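Local structure of ADP-ribosyltransferase (Staphylococcus aureus, 1OJQ) at residues G16-K21 and V76-V81; Y189-V194 and I205-F210. The protein transfers a single ADP-ribose unit from NAD(+) to a target protein, as a C3-type exoenzyme of Staphylococcus aureus. All blocks are in the same frame, centred on the assembly; numbering follows the deposited sequence.

Interaction 1 (G16-K21 and V76-V81); sequences GNSLIK and VTPDSV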
loop_
_atom_site.group_PDB
_atom_site.type_symbol
_atom_site.label_atom_id
_atom_site.label_comp_id
_atom_site.label_asym_id
_atom_site.label_seq_id
_atom_site.Cartn_x
_atom_site.Cartn_y
_atom_site.Cartn_z
ATOM N N GLY A 16 -14.732 -1.706 -6.349
ATOM C CA GLY A 16 -13.576 -2.258 -7.032
ATOM C C GLY A 16 -13.883 -2.860 -8.388
ATOM O O GLY A 16 -13.085 -2.628 -9.316
ATOM N N ASN A 17 -14.954 -3.627 -8.536
ATOM C CA ASN A 17 -15.305 -4.227 -9.825
ATOM C C ASN A 17 -15.508 -3.170 -10.905
ATOM O O ASN A 17 -15.366 -3.451 -12.104
ATOM C CB ASN A 17 -16.584 -5.053 -9.665
ATOM C CG ASN A 17 -16.339 -6.406 -9.034
ATOM O OD1 ASN A 17 -17.252 -7.078 -8.549
ATOM N ND2 ASN A 17 -15.078 -6.823 -9.037
ATOM N N SER A 18 -15.856 -1.951 -10.485
ATOM C CA SER A 18 -16.047 -0.893 -11.496
ATOM C C SER A 18 -14.693 -0.511 -12.074
ATOM O O SER A 18 -14.597 -0.168 -13.254
ATOM C CB SER A 18 -16.802 0.319 -10.943
ATOM O OG SER A 18 -15.963 1.136 -10.129
ATOM N N LEU A 19 -13.628 -0.587 -11.259
ATOM C CA LEU A 19 -12.322 -0.333 -11.878
ATOM C C LEU A 19 -11.959 -1.465 -12.831
ATOM O O LEU A 19 -11.389 -1.232 -13.907
ATOM C CB LEU A 19 -11.208 -0.189 -10.832
ATOM C CG LEU A 19 -11.089 1.193 -10.176
ATOM C CD1 LEU A 19 -12.302 1.393 -9.286
ATOM C CD2 LEU A 19 -9.783 1.321 -9.406
ATOM N N ILE A 20 -12.281 -2.696 -12.429
ATOM C CA ILE A 20 -11.869 -3.823 -13.276
ATOM C C ILE A 20 -12.584 -3.714 -14.617
ATOM O O ILE A 20 -11.984 -3.878 -15.674
ATOM C CB ILE A 20 -12.154 -5.170 -12.600
ATOM C CG1 ILE A 20 -11.223 -5.428 -11.405
ATOM C CG2 ILE A 20 -12.129 -6.284 -13.634
ATOM C CD1 ILE A 20 -11.552 -6.669 -10.593
ATOM N N LYS A 21 -13.881 -3.420 -14.541
ATOM C CA LYS A 21 -14.667 -3.249 -15.759
ATOM C C LYS A 21 -14.015 -2.240 -16.683
ATOM O O LYS A 21 -13.896 -2.464 -17.899
ATOM C CB LYS A 21 -16.086 -2.794 -15.402
ATOM C CG LYS A 21 -16.960 -2.639 -16.639
ATOM C CD LYS A 21 -18.435 -2.565 -16.265
ATOM C CE LYS A 21 -19.295 -2.395 -17.513
ATOM N NZ LYS A 21 -20.732 -2.178 -17.182
ATOM N N VAL A 76 -8.102 4.008 -13.520
ATOM C CA VAL A 76 -7.876 5.076 -12.550
ATOM C C VAL A 76 -8.994 5.058 -11.531
ATOM O O VAL A 76 -10.095 4.543 -11.738
ATOM C CB VAL A 76 -7.781 6.469 -13.200
ATOM C CG1 VAL A 76 -6.594 6.505 -14.155
ATOM C CG2 VAL A 76 -9.078 6.850 -13.903
ATOM N N THR A 77 -8.728 5.633 -10.359
ATOM C CA THR A 77 -9.795 5.659 -9.364
ATOM C C THR A 77 -10.959 6.551 -9.786
ATOM O O THR A 77 -10.740 7.702 -10.163
ATOM C CB THR A 77 -9.254 6.168 -8.005
ATOM O OG1 THR A 77 -8.637 7.445 -8.228
ATOM C CG2 THR A 77 -8.181 5.232 -7.457
ATOM N N PRO A 78 -12.179 6.042 -9.742
ATOM C CA PRO A 78 -13.333 6.878 -10.115
ATOM C C PRO A 78 -13.748 7.840 -9.016
ATOM O O PRO A 78 -14.569 8.732 -9.245
ATOM C CB PRO A 78 -14.424 5.817 -10.330
ATOM C CG PRO A 78 -14.094 4.778 -9.293
ATOM C CD PRO A 78 -12.589 4.675 -9.369
ATOM N N ASP A 79 -13.217 7.689 -7.809
ATOM C CA ASP A 79 -13.420 8.609 -6.690
ATOM C C ASP A 79 -12.103 8.758 -5.917
ATOM O O ASP A 79 -11.287 7.843 -5.965
ATOM C CB ASP A 79 -14.463 8.140 -5.685
ATOM C CG ASP A 79 -15.811 7.800 -6.298
ATOM O OD1 ASP A 79 -16.106 6.620 -6.571
ATOM O OD2 ASP A 79 -16.583 8.757 -6.518
ATOM N N SER A 80 -11.955 9.863 -5.197
ATOM C CA SER A 80 -10.906 9.903 -4.172
ATOM C C SER A 80 -11.216 8.777 -3.194
ATOM O O SER A 80 -12.397 8.547 -2.891
ATOM C CB SER A 80 -10.900 11.275 -3.520
ATOM O OG SER A 80 -10.196 11.291 -2.295
ATOM N N VAL A 81 -10.227 8.035 -2.699
ATOM C CA VAL A 81 -10.567 6.907 -1.821
ATOM C C VAL A 81 -9.433 6.614 -0.845
ATOM O O VAL A 81 -8.282 6.863 -1.226
ATOM C CB VAL A 81 -10.848 5.633 -2.660
ATOM C CG1 VAL A 81 -9.661 5.296 -3.560
ATOM C CG2 VAL A 81 -11.193 4.430 -1.792
#

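Interaction 2 (Y189-V194 and I205-F210); sequences YAVGSV and ITAVVF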
loop_
_atom_site.group_PDB
_atom_site.type_symbol
_atom_site.label_atom_id
_atom_site.label_comp_id
_atom_site.label_asym_id
_atom_site.label_seq_id
_atom_site.Cartn_x
_atom_site.Cartn_y
_atom_site.Cartn_z
ATOM N N TYR A 189 3.903 9.250 -0.926
ATOM C CA TYR A 189 2.845 9.718 -0.026
ATOM C C TYR A 189 3.457 10.689 0.981
ATOM O O TYR A 189 4.604 10.471 1.389
ATOM C CB TYR A 189 2.138 8.573 0.685
ATOM C CG TYR A 189 3.022 7.586 1.408
ATOM C CD1 TYR A 189 3.276 7.725 2.772
ATOM C CD2 TYR A 189 3.593 6.523 0.717
ATOM C CE1 TYR A 189 4.088 6.811 3.430
ATOM C CE2 TYR A 189 4.406 5.611 1.374
ATOM C CZ TYR A 189 4.640 5.773 2.727
ATOM O OH TYR A 189 5.451 4.871 3.389
ATOM N N ALA A 190 2.674 11.715 1.287
ATOM C CA ALA A 190 3.021 12.762 2.231
ATOM C C ALA A 190 2.247 12.531 3.533
ATOM O O ALA A 190 1.026 12.564 3.533
ATOM C CB ALA A 190 2.733 14.152 1.698
ATOM N N VAL A 191 2.993 12.280 4.604
ATOM C CA VAL A 191 2.357 11.901 5.861
ATOM C C VAL A 191 1.706 13.109 6.525
ATOM O O VAL A 191 2.353 14.135 6.705
ATOM C CB VAL A 191 3.390 11.260 6.809
ATOM C CG1 VAL A 191 2.750 11.062 8.178
ATOM C CG2 VAL A 191 3.878 9.945 6.218
ATOM N N GLY A 192 0.438 13.003 6.895
ATOM C CA GLY A 192 -0.315 14.014 7.610
ATOM C C GLY A 192 -0.152 13.874 9.119
ATOM O O GLY A 192 0.028 14.863 9.840
ATOM N N SER A 193 -0.222 12.636 9.625
ATOM C CA SER A 193 -0.149 12.441 11.067
ATOM C C SER A 193 0.157 10.983 11.393
ATOM O O SER A 193 -0.057 10.112 10.559
ATOM C CB SER A 193 -1.487 12.789 11.731
ATOM O OG SER A 193 -2.539 11.899 11.341
ATOM N N VAL A 194 0.623 10.793 12.617
ATOM C CA VAL A 194 0.798 9.476 13.214
ATOM C C VAL A 194 0.072 9.454 14.550
ATOM O O VAL A 194 0.465 10.197 15.457
ATOM C CB VAL A 194 2.276 9.101 13.434
ATOM C CG1 VAL A 194 2.326 7.664 13.962
ATOM C CG2 VAL A 194 3.079 9.267 12.168
ATOM N N ILE A 205 -0.782 5.710 10.577
ATOM C CA ILE A 205 -0.073 6.731 9.824
ATOM C C ILE A 205 -0.977 7.162 8.671
ATOM O O ILE A 205 -1.243 6.341 7.789
ATOM C CB ILE A 205 1.277 6.230 9.268
ATOM C CG1 ILE A 205 2.182 5.636 10.352
ATOM C CG2 ILE A 205 1.976 7.334 8.472
ATOM C CD1 ILE A 205 3.365 4.838 9.860
ATOM N N THR A 206 -1.483 8.393 8.707
ATOM C CA THR A 206 -2.395 8.876 7.671
ATOM C C THR A 206 -1.605 9.702 6.672
ATOM O O THR A 206 -0.811 10.545 7.093
ATOM C CB THR A 206 -3.529 9.727 8.246
ATOM O OG1 THR A 206 -4.278 8.939 9.191
ATOM C CG2 THR A 206 -4.460 10.174 7.122
ATOM N N ALA A 207 -1.759 9.463 5.378
ATOM C CA ALA A 207 -0.960 10.167 4.379
ATOM C C ALA A 207 -1.737 10.400 3.085
ATOM O O ALA A 207 -2.742 9.739 2.795
ATOM C CB ALA A 207 0.311 9.365 4.086
ATOM N N VAL A 208 -1.245 11.329 2.281
ATOM C CA VAL A 208 -1.839 11.628 0.984
ATOM C C VAL A 208 -0.909 11.257 -0.169
ATOM O O VAL A 208 0.221 11.737 -0.216
ATOM C CB VAL A 208 -2.165 13.130 0.908
ATOM C CG1 VAL A 208 -2.856 13.465 -0.406
ATOM C CG2 VAL A 208 -3.031 13.478 2.108
ATOM N N VAL A 209 -1.408 10.416 -1.073
ATOM C CA VAL A 209 -0.628 10.003 -2.242
ATOM C C VAL A 209 -0.646 11.060 -3.334
ATOM O O VAL A 209 -1.663 11.699 -3.611
ATOM C CB VAL A 209 -1.198 8.681 -2.810
ATOM C CG1 VAL A 209 -0.697 8.373 -4.211
ATOM C CG2 VAL A 209 -0.865 7.500 -1.894
ATOM N N PHE A 210 0.481 11.274 -3.992
ATOM C CA PHE A 210 0.584 12.172 -5.131
ATOM C C PHE A 210 -0.042 11.479 -6.347
ATOM O O PHE A 210 0.256 10.305 -6.588
ATOM C CB PHE A 210 2.031 12.527 -5.444
ATOM C CG PHE A 210 2.704 13.545 -4.540
ATOM C CD1 PHE A 210 2.036 14.120 -3.472
ATOM C CD2 PHE A 210 4.022 13.921 -4.779
ATOM C CE1 PHE A 210 2.665 15.051 -2.656
ATOM C CE2 PHE A 210 4.656 14.845 -3.960
ATOM C CZ PHE A 210 3.984 15.397 -2.885
HETATM O O HOH W 1 -3.182 9.038 11.742
#

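Interaction 1 (G16-K21 and V76-V81)
Leu19, on helix 9-23, packs its forked end against the ring of Pro78 in the loop that follows helix 59-73. The contact is small and apolar, with 131 Å² buried over both sides. No hydrogen bond crosses it.

Leu19 carries most of it. Its CG lies beside the backbone N, opposite the carbonyl carbon (chi1 -82°). This turn brings the fork to the loop although the side chain does not start out straight at it. CD1 then meets the Pro78 ring at its CD corner. Leu19 CD1 and Pro78 CD are 3.3 Å apart, tighter than ordinary carbon contact. Leu19 CD1 also lies 3.8 Å from Pro78 CG, so the methyl sits against the CG-CD side of the ring. The two side chains cross at about a right angle.

The second methyl, CD2, turns to the start of the loop. It lies 4.0 Å from Val76 O and 4.3 Å from Thr77 CA. Leu19 CG is 3.8 Å from the same Val76 O. These are van der Waals contacts with the loop backbone. The side chains of Val76 and Thr77 set out away from the helix, so it is their backbone that Leu19 meets.

Ser18 stands at the margin. Its OG is 4.2 Å from Pro78 CG, which is a loose touch. That hydroxyl is hydrogen-bonded to Trp15 O, one turn back in its own helix.

Trp15 lies on the same helix and extends the patch. The side chains of Pro78 and Val81 touch Trp15, and Trp15 NE1 is hydrogen-bonded to Asp79 OD1. Beyond Pro78, Thr77 OG1 is hydrogen-bonded to Pro159 O, just past strand 152-158. The loop thus runs between helix 9-23 and the end of strand 152-158, then enters the edge strand 81-87.

Interaction 2 (Y189-V194 and I205-F210)
A beta hairpin of strands 187-196 and 203-209 holds this contact, interrupted by a classic beta bulge. Hydrogen bonds run from Ala190 N to Val208 O, nearly straight (172°), and from Val208 N to Ala190 O, both 2.9 Å. At the bulge Gly192 and Ser193 both face Thr206. Thr206 O takes a 2.8 Å bond from Gly192 N and a weak one from Ser193 N. Thr206 N returns a bond to Ser193 O.

Tyr189, Val191, Val194, Ile205, Ala207 and Val209 share one face. With CG between the backbone N and the carbonyl carbon (chi1 52°), Tyr189 CD1 meets Ala207 CB obliquely at 3.6 Å. Tyr189 OH, at the far end of the ring, is hydrogen-bonded to Tyr91 OH. Val191 CG1 packs on Ile205 CG2 at 3.8 Å. Val194 and Ile205 lie side by side, and helix 116-126 packs on Val194.

The other face carries Ala190, Ser193, Thr206 and Val208. One water bridges Ser193 OG, at 3.0 Å, and Thr206 OG1, at 2.8 Å.

Two strands of the mixed sheet of the ADP-ribosyltransferase fold join here as a bulged hairpin, and the side chain of Tyr189 is about 6 Å from that of Glu133, which binds NAD(+).

Overall arrangement
Interaction 1 and interaction 2 lie in one ADP-ribosyltransferase domain, with centres 21 Å apart and no touch between them. Both are partly buried, but interaction 2 is nearer the centre of the chain. In interaction 1 helix and loop meet by apolar packing, without a hydrogen bond between the two segments; Trp15 beside them adds one to Asp79. Interaction 2 joins neighbouring strands by backbone hydrogen bonds, with a buried apolar face and a more open one that carries a water bridge. It buries more than three times the surface. Strand 152-158 relates the two: it pairs with 203-209 on one side and with 81-87, which the loop of 76-81 enters, on the other.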